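Local coordinates for putative carbohydrate metabolism domain-containing protein (Bacteroides vulgatus, PDB 3S30) that is of unproven function but is probably a glycoside hydrolase or carbohydrate-metabolism protein with a galactose-binding-like domain that holds a sodium ion, at residues T144-T155 with L167-G178. Sequence-based numbering, arbitrary orientation.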
loop_
_atom_site.group_PDB
_atom_site.type_symbol
_atom_site.label_atom_id
_atom_site.label_comp_id
_atom_site.label_asym_id
_atom_site.label_seq_id
_atom_site.Cartn_x
_atom_site.Cartn_y
_atom_site.Cartn_z
ATOM N N THR A 144 7.701 -8.492 -15.576
ATOM C CA THR A 144 9.063 -8.039 -15.889
ATOM C C THR A 144 10.082 -9.168 -15.979
ATOM O O THR A 144 11.220 -8.930 -16.383
ATOM C CB THR A 144 9.618 -6.983 -14.846
ATOM O OG1 THR A 144 9.919 -7.612 -13.578
ATOM C CG2 THR A 144 8.633 -5.830 -14.638
ATOM N N GLY A 145 9.697 -10.380 -15.589
ATOM C CA GLY A 145 10.605 -11.515 -15.649
ATOM C C GLY A 145 9.921 -12.841 -15.385
ATOM O O GLY A 145 8.732 -12.882 -15.102
ATOM N N SER A 146 10.686 -13.927 -15.488
ATOM C CA SER A 146 10.205 -15.267 -15.149
ATOM C C SER A 146 11.127 -15.937 -14.128
ATOM O O SER A 146 12.254 -15.493 -13.914
ATOM C CB SER A 146 10.085 -16.126 -16.408
ATOM O OG SER A 146 9.063 -15.614 -17.245
ATOM N N GLY A 147 10.629 -16.993 -13.489
ATOM C CA GLY A 147 11.389 -17.716 -12.464
ATOM C C GLY A 147 11.491 -17.026 -11.103
ATOM O O GLY A 147 12.378 -17.347 -10.314
ATOM N N TYR A 148 10.596 -16.085 -10.813
ATOM C CA TYR A 148 10.547 -15.473 -9.483
ATOM C C TYR A 148 9.769 -16.370 -8.532
ATOM O O TYR A 148 8.744 -16.948 -8.910
ATOM C CB TYR A 148 9.844 -14.117 -9.510
ATOM C CG TYR A 148 10.534 -13.021 -10.272
ATOM C CD1 TYR A 148 11.875 -12.701 -10.036
ATOM C CD2 TYR A 148 9.830 -12.255 -11.196
ATOM C CE1 TYR A 148 12.499 -11.668 -10.729
ATOM C CE2 TYR A 148 10.443 -11.226 -11.891
ATOM C CZ TYR A 148 11.772 -10.934 -11.656
ATOM O OH TYR A 148 12.357 -9.906 -12.361
ATOM N N THR A 149 10.246 -16.482 -7.298
ATOM C CA THR A 149 9.489 -17.152 -6.235
ATOM C C THR A 149 8.913 -16.062 -5.330
ATOM O O THR A 149 9.335 -14.914 -5.418
ATOM C CB THR A 149 10.380 -18.132 -5.425
ATOM O OG1 THR A 149 11.384 -17.402 -4.707
ATOM C CG2 THR A 149 11.031 -19.160 -6.345
ATOM N N PRO A 150 7.947 -16.412 -4.464
ATOM C CA PRO A 150 7.289 -15.392 -3.622
ATOM C C PRO A 150 8.218 -14.422 -2.876
ATOM O O PRO A 150 7.923 -13.250 -2.769
ATOM C CB PRO A 150 6.486 -16.242 -2.632
ATOM C CG PRO A 150 6.129 -17.482 -3.432
ATOM C CD PRO A 150 7.322 -17.743 -4.306
ATOM N N ASN A 151 9.335 -14.908 -2.376
ATOM C CA ASN A 151 10.275 -14.074 -1.643
ATOM C C ASN A 151 11.180 -13.173 -2.511
ATOM O O ASN A 151 11.876 -12.296 -1.991
ATOM C CB ASN A 151 11.071 -14.944 -0.675
ATOM C CG ASN A 151 10.268 -15.268 0.590
ATOM O OD1 ASN A 151 9.856 -14.358 1.335
ATOM N ND2 ASN A 151 10.026 -16.549 0.828
ATOM N N ASP A 152 11.121 -13.342 -3.828
ATOM C CA ASP A 152 11.752 -12.391 -4.740
ATOM C C ASP A 152 10.890 -11.168 -4.990
ATOM O O ASP A 152 11.393 -10.178 -5.494
ATOM C CB ASP A 152 12.061 -13.036 -6.091
ATOM C CG ASP A 152 12.846 -14.303 -5.954
ATOM O OD1 ASP A 152 13.849 -14.324 -5.186
ATOM O OD2 ASP A 152 12.442 -15.281 -6.610
ATOM N N PHE A 153 9.598 -11.231 -4.671
ATOM C CA PHE A 153 8.685 -10.118 -5.013
ATOM C C PHE A 153 8.839 -8.877 -4.134
ATOM O O PHE A 153 9.414 -8.946 -3.044
ATOM C CB PHE A 153 7.222 -10.585 -5.059
ATOM C CG PHE A 153 6.869 -11.260 -6.354
ATOM C CD1 PHE A 153 7.330 -12.545 -6.619
ATOM C CD2 PHE A 153 6.142 -10.590 -7.334
ATOM C CE1 PHE A 153 7.046 -13.154 -7.819
ATOM C CE2 PHE A 153 5.855 -11.197 -8.530
ATOM C CZ PHE A 153 6.303 -12.484 -8.775
ATOM N N PRO A 154 8.361 -7.724 -4.625
ATOM C CA PRO A 154 8.456 -6.516 -3.799
ATOM C C PRO A 154 7.632 -6.606 -2.517
ATOM O O PRO A 154 7.999 -6.016 -1.479
ATOM C CB PRO A 154 7.937 -5.399 -4.723
ATOM C CG PRO A 154 7.986 -5.959 -6.130
ATOM C CD PRO A 154 7.883 -7.444 -5.999
ATOM N N THR A 155 6.551 -7.374 -2.583
ATOM C CA THR A 155 5.633 -7.543 -1.472
ATOM C C THR A 155 5.516 -9.006 -1.057
ATOM O O THR A 155 5.138 -9.869 -1.854
ATOM C CB THR A 155 4.265 -6.988 -1.850
ATOM O OG1 THR A 155 4.421 -5.614 -2.218
ATOM C CG2 THR A 155 3.289 -7.094 -0.693
ATOM N N LEU A 167 4.610 -7.943 7.614
ATOM C CA LEU A 167 4.748 -7.453 6.249
ATOM C C LEU A 167 6.223 -7.152 5.918
ATOM O O LEU A 167 6.958 -6.596 6.738
ATOM C CB LEU A 167 3.907 -6.190 6.060
ATOM C CG LEU A 167 3.806 -5.623 4.641
ATOM C CD1 LEU A 167 3.105 -6.603 3.742
ATOM C CD2 LEU A 167 3.080 -4.260 4.631
ATOM N N GLN A 168 6.641 -7.550 4.716
ATOM C CA GLN A 168 7.975 -7.275 4.202
ATOM C C GLN A 168 7.830 -6.590 2.845
ATOM O O GLN A 168 7.477 -7.226 1.852
ATOM C CB GLN A 168 8.770 -8.570 4.049
ATOM C CG GLN A 168 10.215 -8.405 3.568
ATOM C CD GLN A 168 10.839 -9.748 3.151
ATOM O OE1 GLN A 168 11.392 -10.469 3.984
ATOM N NE2 GLN A 168 10.733 -10.087 1.846
ATOM N N LEU A 169 8.076 -5.286 2.817
ATOM C CA LEU A 169 8.077 -4.546 1.574
ATOM C C LEU A 169 9.537 -4.257 1.190
ATOM O O LEU A 169 10.274 -3.595 1.936
ATOM C CB LEU A 169 7.245 -3.262 1.712
ATOM C CG LEU A 169 5.776 -3.468 2.131
ATOM C CD1 LEU A 169 5.011 -2.157 2.225
ATOM C CD2 LEU A 169 5.044 -4.431 1.183
ATOM N N ILE A 170 9.956 -4.798 0.046
ATOM C CA ILE A 170 11.300 -4.557 -0.481
ATOM C C ILE A 170 11.195 -4.028 -1.925
ATOM O O ILE A 170 10.786 -4.753 -2.829
ATOM C CB ILE A 170 12.160 -5.826 -0.444
ATOM C CG1 ILE A 170 12.114 -6.477 0.940
ATOM C CG2 ILE A 170 13.608 -5.514 -0.817
ATOM C CD1 ILE A 170 13.008 -7.727 1.076
ATOM N N THR A 171 11.526 -2.746 -2.115
ATOM C CA THR A 171 11.655 -2.165 -3.447
ATOM C C THR A 171 12.648 -2.976 -4.292
ATOM O O THR A 171 13.753 -3.272 -3.853
ATOM C CB THR A 171 12.082 -0.682 -3.360
ATOM O OG1 THR A 171 10.973 0.096 -2.892
ATOM C CG2 THR A 171 12.542 -0.135 -4.726
ATOM N N ARG A 172 12.229 -3.354 -5.497
ATOM C CA ARG A 172 13.006 -4.266 -6.342
ATOM C C ARG A 172 13.426 -3.608 -7.638
ATOM O O ARG A 172 12.697 -2.806 -8.214
ATOM C CB ARG A 172 12.186 -5.512 -6.719
ATOM C CG ARG A 172 11.734 -6.400 -5.583
ATOM C CD ARG A 172 12.863 -6.833 -4.689
ATOM N NE ARG A 172 12.435 -7.914 -3.811
ATOM C CZ ARG A 172 13.231 -8.600 -2.991
ATOM N NH1 ARG A 172 14.517 -8.307 -2.888
ATOM N NH2 ARG A 172 12.720 -9.573 -2.241
ATOM N N LYS A 173 14.616 -3.979 -8.097
ATOM C CA LYS A 173 15.005 -3.756 -9.483
ATOM C C LYS A 173 14.192 -4.736 -10.336
ATOM O O LYS A 173 14.035 -5.904 -9.969
ATOM C CB LYS A 173 16.500 -4.027 -9.642
ATOM C CG LYS A 173 17.089 -3.628 -10.975
ATOM C CD LYS A 173 18.553 -4.032 -11.049
ATOM C CE LYS A 173 19.184 -3.604 -12.375
ATOM N NZ LYS A 173 18.794 -4.486 -13.513
ATOM N N THR A 174 13.646 -4.255 -11.450
ATOM C CA THR A 174 12.896 -5.120 -12.358
ATOM C C THR A 174 13.815 -5.957 -13.249
ATOM O O THR A 174 15.013 -5.673 -13.380
ATOM C CB THR A 174 11.960 -4.313 -13.243
ATOM O OG1 THR A 174 12.660 -3.168 -13.745
ATOM C CG2 THR A 174 10.730 -3.885 -12.443
ATOM N N GLY A 175 13.236 -7.000 -13.836
ATOM C CA GLY A 175 13.927 -7.856 -14.790
ATOM C C GLY A 175 14.056 -7.156 -16.124
ATOM O O GLY A 175 13.317 -6.218 -16.405
ATOM N N SER A 176 15.001 -7.629 -16.938
ATOM C CA SER A 176 15.351 -7.042 -18.243
ATOM C C SER A 176 14.283 -6.163 -18.884
ATOM O O SER A 176 14.551 -5.028 -19.285
ATOM C CB SER A 176 15.674 -8.161 -19.221
ATOM O OG SER A 176 14.535 -8.977 -19.416
ATOM N N LEU A 177 13.076 -6.695 -18.994
ATOM C CA LEU A 177 12.021 -6.003 -19.722
ATOM C C LEU A 177 11.542 -4.729 -19.031
ATOM O O LEU A 177 11.186 -3.769 -19.702
ATOM C CB LEU A 177 10.843 -6.946 -19.989
ATOM C CG LEU A 177 9.807 -6.451 -20.998
ATOM C CD1 LEU A 177 10.460 -5.915 -22.263
ATOM C CD2 LEU A 177 8.825 -7.565 -21.331
ATOM N N GLY A 178 11.537 -4.725 -17.702
ATOM C CA GLY A 178 11.060 -3.584 -16.920
ATOM C C GLY A 178 11.666 -2.249 -17.319
ATOM O O GLY A 178 10.939 -1.290 -17.544
HETATM O O HOH W 1 9.675 -8.415 -0.254
#
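R172 reaches over P154 to F153 O, just after the 3-10 turn 150-152. Its CG rests on the proline ring, 3.8 Å from P154 CG, and a bend at chi2 (-53°) swings the guanidinium toward F153 O. That oxygen lies at the edge of the group, near its plane, and takes two weak bonds, from R172 NE (3.3 Å) and R172 NH2; the methyl I170 CG2 sits over one guanidinium face, toward its rim. Replacing R172 by alanine is likely to take the CG contact from one side of the P154 ring and cost F153 O its two weak arginine bonds. Next to this, I170 N donates a hydrogen bond to P154 O (2.8 Å), and T155 faces L169 as a non-hydrogen-bonded antiparallel pair, L169 CD2 packing on T155 CG2 at 3.7 Å. A second close patch lies at the far end, where the buried T144 and T174 cross at about a right angle, CG2 to CG2 3.6 Å; G175 N makes a weak bond to T144 OG1, which also bonds F141 O. G175 has no room for a side chain beside T144 O and Y148 OH. The looser rim holds N151, S176 and L177, all exposed; near N151, a water bridges Q168 NE2 (2.9 Å) and F153 O. The contact thus starts the antiparallel pairing of strands 155-158 and 166-173 and carries the preceding loop past the latter's end to helix 176-180; helix 138-142 packs on P154 and R172 through F141, while strand 185-191 meets P154 through A186 and T155 through L190.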